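IroE-like serine hydrolase (Shewanella oneidensis, PDB 3GFF) is a putative serine hydrolase of the esterase D family, with an alpha/beta-hydrolase fold, and probably cleaves ester bonds in its substrates. Local coordinates at residues V46-D50 against L141-G147; R88-H94 against T111-F117. One frame throughout, in Å; residues are numbered along the deposited sequence.

Interaction 1 (V46-D50 against L141-G147)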
loop_
_atom_site.group_PDB
_atom_site.type_symbol
_atom_site.label_atom_id
_atom_site.label_comp_id
_atom_site.label_asym_id
_atom_site.label_seq_id
_atom_site.Cartn_x
_atom_site.Cartn_y
_atom_site.Cartn_z
ATOM N N VAL A 46 -1.729 15.396 8.213
ATOM C CA VAL A 46 -2.656 14.626 7.375
ATOM C C VAL A 46 -3.693 14.044 8.320
ATOM O O VAL A 46 -3.412 13.189 9.171
ATOM C CB VAL A 46 -1.941 13.548 6.483
ATOM C CG1 VAL A 46 -2.952 12.746 5.705
ATOM C CG2 VAL A 46 -0.976 14.220 5.447
ATOM N N TYR A 47 -4.903 14.559 8.202
ATOM C CA TYR A 47 -6.033 14.067 9.016
ATOM C C TYR A 47 -6.756 12.942 8.289
ATOM O O TYR A 47 -7.228 13.149 7.190
ATOM C CB TYR A 47 -7.018 15.198 9.285
ATOM C CG TYR A 47 -6.540 16.251 10.282
ATOM C CD1 TYR A 47 -5.786 17.329 9.858
ATOM C CD2 TYR A 47 -6.923 16.209 11.620
ATOM C CE1 TYR A 47 -5.400 18.302 10.712
ATOM C CE2 TYR A 47 -6.529 17.173 12.502
ATOM C CZ TYR A 47 -5.758 18.223 12.041
ATOM O OH TYR A 47 -5.342 19.230 12.866
ATOM N N LEU A 48 -6.824 11.756 8.900
ATOM C CA LEU A 48 -7.501 10.603 8.308
ATOM C C LEU A 48 -8.833 10.327 9.049
ATOM O O LEU A 48 -8.833 10.116 10.270
ATOM C CB LEU A 48 -6.623 9.345 8.402
ATOM C CG LEU A 48 -5.157 9.438 7.945
ATOM C CD1 LEU A 48 -4.468 8.126 8.287
ATOM C CD2 LEU A 48 -5.031 9.788 6.394
ATOM N N LEU A 49 -9.946 10.359 8.305
ATOM C CA LEU A 49 -11.254 9.998 8.833
ATOM C C LEU A 49 -11.361 8.475 8.887
ATOM O O LEU A 49 -10.526 7.784 8.303
ATOM C CB LEU A 49 -12.364 10.572 7.962
ATOM C CG LEU A 49 -12.390 12.098 7.879
ATOM C CD1 LEU A 49 -13.585 12.565 7.080
ATOM C CD2 LEU A 49 -12.380 12.723 9.265
ATOM N N ASP A 50 -12.393 7.977 9.578
ATOM C CA ASP A 50 -12.603 6.543 9.807
ATOM C C ASP A 50 -11.376 5.915 10.408
ATOM O O ASP A 50 -10.993 4.816 10.023
ATOM C CB ASP A 50 -12.990 5.813 8.517
ATOM C CG ASP A 50 -14.383 6.116 8.096
ATOM O OD1 ASP A 50 -15.267 6.083 8.997
ATOM O OD2 ASP A 50 -14.589 6.392 6.902
ATOM N N LEU A 141 -6.959 16.653 4.366
ATOM C CA LEU A 141 -8.054 15.810 4.864
ATOM C C LEU A 141 -8.208 14.653 3.894
ATOM O O LEU A 141 -8.315 14.879 2.658
ATOM C CB LEU A 141 -9.382 16.587 5.016
ATOM C CG LEU A 141 -10.625 15.835 5.573
ATOM C CD1 LEU A 141 -10.386 15.288 6.977
ATOM C CD2 LEU A 141 -11.842 16.764 5.570
ATOM N N VAL A 142 -8.202 13.428 4.449
ATOM C CA VAL A 142 -8.387 12.182 3.690
ATOM C C VAL A 142 -9.711 11.505 4.146
ATOM O O VAL A 142 -9.856 11.086 5.299
ATOM C CB VAL A 142 -7.177 11.195 3.843
ATOM C CG1 VAL A 142 -7.386 9.910 3.029
ATOM C CG2 VAL A 142 -5.848 11.873 3.473
ATOM N N GLY A 143 -10.685 11.455 3.240
ATOM C CA GLY A 143 -11.984 10.876 3.512
ATOM C C GLY A 143 -12.289 9.797 2.486
ATOM O O GLY A 143 -12.076 9.993 1.291
ATOM N N HIS A 144 -12.755 8.645 2.972
ATOM C CA HIS A 144 -13.118 7.511 2.148
ATOM C C HIS A 144 -14.579 7.170 2.411
ATOM O O HIS A 144 -15.035 7.227 3.579
ATOM C CB HIS A 144 -12.238 6.323 2.529
ATOM C CG HIS A 144 -12.676 5.023 1.945
ATOM N ND1 HIS A 144 -13.323 4.069 2.690
ATOM C CD2 HIS A 144 -12.596 4.535 0.683
ATOM C CE1 HIS A 144 -13.594 3.031 1.917
ATOM N NE2 HIS A 144 -13.182 3.293 0.691
ATOM N N SER A 145 -15.301 6.802 1.355
ATOM C CA SER A 145 -16.708 6.411 1.452
ATOM C C SER A 145 -17.476 7.584 2.002
ATOM O O SER A 145 -17.346 8.697 1.479
ATOM C CB SER A 145 -16.867 5.147 2.306
ATOM O OG SER A 145 -18.182 4.574 2.219
ATOM N N PHE A 146 -18.291 7.374 3.026
ATOM C CA PHE A 146 -18.978 8.502 3.674
ATOM C C PHE A 146 -18.016 9.599 4.143
ATOM O O PHE A 146 -18.374 10.770 4.111
ATOM C CB PHE A 146 -19.815 8.034 4.841
ATOM C CG PHE A 146 -21.077 7.402 4.433
ATOM C CD1 PHE A 146 -21.130 6.063 4.126
ATOM C CD2 PHE A 146 -22.231 8.149 4.352
ATOM C CE1 PHE A 146 -22.309 5.510 3.743
ATOM C CE2 PHE A 146 -23.395 7.582 3.963
ATOM C CZ PHE A 146 -23.453 6.297 3.662
ATOM N N GLY A 147 -16.810 9.236 4.582
ATOM C CA GLY A 147 -15.792 10.241 4.955
ATOM C C GLY A 147 -15.422 11.133 3.760
ATOM O O GLY A 147 -14.973 12.274 3.925
HETATM O O HOH W 1 -10.011 8.049 5.635
HETATM O O HOH W 2 -12.587 8.115 5.787
HETATM O O HOH W 3 -14.014 4.485 5.316
#

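Interaction 2 (R88-H94 against T111-F117)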
loop_
_atom_site.group_PDB
_atom_site.type_symbol
_atom_site.label_atom_id
_atom_site.label_comp_id
_atom_site.label_asym_id
_atom_site.label_seq_id
_atom_site.Cartn_x
_atom_site.Cartn_y
_atom_site.Cartn_z
ATOM N N ARG A 88 -24.076 10.385 11.643
ATOM C CA ARG A 88 -24.409 11.725 12.079
ATOM C C ARG A 88 -23.356 12.689 11.600
ATOM O O ARG A 88 -23.696 13.702 11.019
ATOM C CB ARG A 88 -24.512 11.787 13.598
ATOM C CG ARG A 88 -24.973 13.117 14.197
ATOM C CD ARG A 88 -24.625 13.146 15.680
ATOM N NE ARG A 88 -23.176 13.096 15.868
ATOM C CZ ARG A 88 -22.561 12.945 17.037
ATOM N NH1 ARG A 88 -23.252 12.818 18.170
ATOM N NH2 ARG A 88 -21.233 12.914 17.081
ATOM N N ASP A 89 -22.080 12.333 11.793
ATOM C CA ASP A 89 -20.964 13.229 11.532
ATOM C C ASP A 89 -20.459 13.276 10.113
ATOM O O ASP A 89 -19.831 14.240 9.745
ATOM C CB ASP A 89 -19.784 12.834 12.408
ATOM C CG ASP A 89 -20.081 12.953 13.894
ATOM O OD1 ASP A 89 -20.945 13.775 14.282
ATOM O OD2 ASP A 89 -19.438 12.221 14.683
ATOM N N TYR A 90 -20.713 12.243 9.324
ATOM C CA TYR A 90 -20.163 12.170 7.978
ATOM C C TYR A 90 -21.142 12.552 6.891
ATOM O O TYR A 90 -20.769 12.537 5.722
ATOM C CB TYR A 90 -19.554 10.770 7.731
ATOM C CG TYR A 90 -18.198 10.539 8.368
ATOM C CD1 TYR A 90 -17.766 11.296 9.448
ATOM C CD2 TYR A 90 -17.387 9.498 7.948
ATOM C CE1 TYR A 90 -16.558 11.082 10.034
ATOM C CE2 TYR A 90 -16.139 9.259 8.560
ATOM C CZ TYR A 90 -15.747 10.045 9.611
ATOM O OH TYR A 90 -14.533 9.833 10.271
ATOM N N THR A 91 -22.378 12.899 7.277
ATOM C CA THR A 91 -23.430 13.286 6.327
ATOM C C THR A 91 -23.718 14.781 6.388
ATOM O O THR A 91 -23.940 15.329 7.445
ATOM C CB THR A 91 -24.715 12.430 6.518
ATOM O OG1 THR A 91 -25.196 12.517 7.862
ATOM C CG2 THR A 91 -24.409 10.943 6.172
ATOM N N PRO A 92 -23.633 15.461 5.238
ATOM C CA PRO A 92 -23.838 16.901 5.188
ATOM C C PRO A 92 -25.299 17.329 5.205
ATOM O O PRO A 92 -25.603 18.459 5.642
ATOM C CB PRO A 92 -23.164 17.294 3.879
ATOM C CG PRO A 92 -23.262 16.053 3.000
ATOM C CD PRO A 92 -23.287 14.887 3.918
ATOM N N THR A 93 -26.184 16.447 4.729
ATOM C CA THR A 93 -27.603 16.697 4.715
ATOM C C THR A 93 -28.340 15.543 5.404
ATOM O O THR A 93 -27.824 14.429 5.520
ATOM C CB THR A 93 -28.126 16.917 3.263
ATOM O OG1 THR A 93 -27.786 15.795 2.427
ATOM C CG2 THR A 93 -27.504 18.175 2.664
ATOM N N HIS A 94 -29.546 15.854 5.851
ATOM C CA HIS A 94 -30.422 14.932 6.522
ATOM C C HIS A 94 -31.434 14.305 5.559
ATOM O O HIS A 94 -32.094 14.997 4.805
ATOM C CB HIS A 94 -31.197 15.666 7.624
ATOM C CG HIS A 94 -32.221 14.813 8.314
ATOM N ND1 HIS A 94 -31.880 13.778 9.160
ATOM C CD2 HIS A 94 -33.580 14.828 8.263
ATOM C CE1 HIS A 94 -32.984 13.193 9.597
ATOM N NE2 HIS A 94 -34.026 13.789 9.044
ATOM N N THR A 111 -28.672 11.748 10.505
ATOM C CA THR A 111 -27.946 12.373 9.403
ATOM C C THR A 111 -28.033 13.902 9.378
ATOM O O THR A 111 -28.999 14.507 9.891
ATOM C CB THR A 111 -28.357 11.793 8.044
ATOM O OG1 THR A 111 -29.782 11.843 7.919
ATOM C CG2 THR A 111 -27.903 10.322 7.908
ATOM N N GLY A 112 -26.969 14.499 8.841
ATOM C CA GLY A 112 -26.865 15.928 8.612
ATOM C C GLY A 112 -25.910 16.689 9.490
ATOM O O GLY A 112 -25.926 17.922 9.473
ATOM N N GLY A 113 -25.054 15.981 10.224
ATOM C CA GLY A 113 -24.166 16.620 11.190
ATOM C C GLY A 113 -22.742 16.847 10.732
ATOM O O GLY A 113 -21.858 17.135 11.552
ATOM N N ALA A 114 -22.504 16.766 9.429
ATOM C CA ALA A 114 -21.145 16.939 8.926
ATOM C C ALA A 114 -20.620 18.350 9.232
ATOM O O ALA A 114 -19.430 18.523 9.453
ATOM C CB ALA A 114 -21.059 16.605 7.438
ATOM N N GLY A 115 -21.514 19.333 9.274
ATOM C CA GLY A 115 -21.156 20.742 9.566
ATOM C C GLY A 115 -20.537 20.900 10.925
ATOM O O GLY A 115 -19.463 21.496 11.085
ATOM N N ARG A 116 -21.220 20.327 11.902
ATOM C CA ARG A 116 -20.785 20.353 13.285
ATOM C C ARG A 116 -19.540 19.531 13.551
ATOM O O ARG A 116 -18.735 19.927 14.378
ATOM C CB ARG A 116 -21.948 19.961 14.202
ATOM C CG ARG A 116 -23.038 21.061 14.165
ATOM C CD ARG A 116 -24.485 20.561 14.203
ATOM N NE ARG A 116 -25.240 20.380 15.458
ATOM C CZ ARG A 116 -24.836 20.535 16.726
ATOM N NH1 ARG A 116 -23.590 20.873 17.090
ATOM N NH2 ARG A 116 -25.743 20.317 17.675
ATOM N N PHE A 117 -19.408 18.388 12.897
ATOM C CA PHE A 117 -18.206 17.579 13.011
ATOM C C PHE A 117 -16.987 18.345 12.431
ATOM O O PHE A 117 -15.878 18.291 13.007
ATOM C CB PHE A 117 -18.433 16.202 12.380
ATOM C CG PHE A 117 -17.193 15.370 12.231
ATOM C CD1 PHE A 117 -16.642 14.722 13.308
ATOM C CD2 PHE A 117 -16.595 15.209 10.985
ATOM C CE1 PHE A 117 -15.513 13.924 13.150
ATOM C CE2 PHE A 117 -15.465 14.436 10.830
ATOM C CZ PHE A 117 -14.918 13.804 11.903
HETATM O O HOH W 4 -22.190 16.139 13.975
HETATM O O HOH W 5 -24.066 19.742 7.811
#

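Interaction 1 (V46-D50 against L141-G147)
Tyr47 and Leu48 pair in parallel with Leu141 and Val142, and two backbone bonds stitch the strands together. Val142 N donates to Tyr47 O at 2.9 Å, and Leu49 N reaches Val142 O at 3.1 Å with an almost straight N-H...O angle of 175°. On one face of the sheet Leu48 and Val142 lie side by side and point the same way, with Leu48 CD2 3.6 Å from Val142 CB, while Val46 CG1 touches Val142 CG2. On the other face Leu141 CG stands anti to its backbone N (chi1 -178°), and chi2 turns CD1 toward Leu49 CG, 3.9 Å away. The CD1 branch of Leu49 reaches past the turn to Gly147 O at 3.5 Å, near the start of helix 146-156.

Beyond the last backbone bond the strands part and water fills in. Water 1 bridges Leu49 O and Val142 O. Water 2 accepts from His144 N and lies 2.9 Å from Asp50 OD2, bridging the two, and water 3 joins Asp50 OD2 to His144 ND1, 2.7 Å from that nitrogen. His144 NE2 is hydrogen-bonded to His247 O. Asp50 is itself positioned by Arg86, which forms a salt bridge to OD1.

Gly143, Ser145 and Gly147 fit the GxSxG nucleophile elbow of alpha/beta-hydrolases. Ser145, with positive phi (60°), sits at the strand-to-helix turn and bonds through OG to His247 NE2, consistent with a Ser-His-Asp triad completed by Asp169. Strands 43-48 and 138-144 are central in the sheet, flanked by strands 77-81 and 164-168, while helix 114-132 packs on Tyr47 and Leu49.

Interaction 2 (R88-H94 against T111-F117)
Thr91 meets Thr111 and Gly112 where two loops run against each other. Its CB lies 4.0 Å from Thr111 CB. From there CG2 packs on Thr111 CG2, and OG1, placed between the backbone N and the carbonyl carbon (chi1 56°), accepts from Gly112 N at 2.8 Å with an angle of 161°. Met87 O is a second partner of this hydroxyl.

The Thr91 carbonyl faces the start of helix 114-132: Ala114 N donates to Thr91 O at 2.8 Å, from above the carbonyl plane. One residue earlier, Gly113 N makes a weak bond to Arg88 O. At the outer end His94 ND1 donates to Thr111 O at 3.1 Å. At the inner end Asp89 CB sits 3.6 Å from Phe117 CB, and Tyr90 CE1 meets Phe117 CE2 at 3.6 Å, the two rings oblique. Water 4 links Asp89 OD1 to Gly113 O, while Arg88 NE and NH2 both grip OD1; Arg26 forms a salt bridge to OD2, whose position is less certain.

The contact thus joins the end of helix 86-89 to the first turn of helix 114-132, with helix 146-156 against Tyr90, Thr91 and Pro92, and helix 178-189 against Pro92 and Thr93.

After strands 12-19 and 24-31 the chain enters strand 43-48, makes helix 51-65 and strand 77-81, and reaches the end of helix 86-89. The excursion after His94 contains neither helix nor strand and returns at Thr111, where interaction 2 closes this short loop as helix 114-132 begins. That helix leads to strand 138-144, whose pairing with strand 43-48 in interaction 1 closes the larger loop. The smaller closure therefore lies wholly within the larger one. Tyr90 joins the two directly: its OH lies 2.9 Å from Asp50 N, a probable hydrogen bond, and its CD2 packs against Gly147 N, tying the loops around helix 86-89 and the start of helix 114-132 to the sheet and the putative nucleophile elbow.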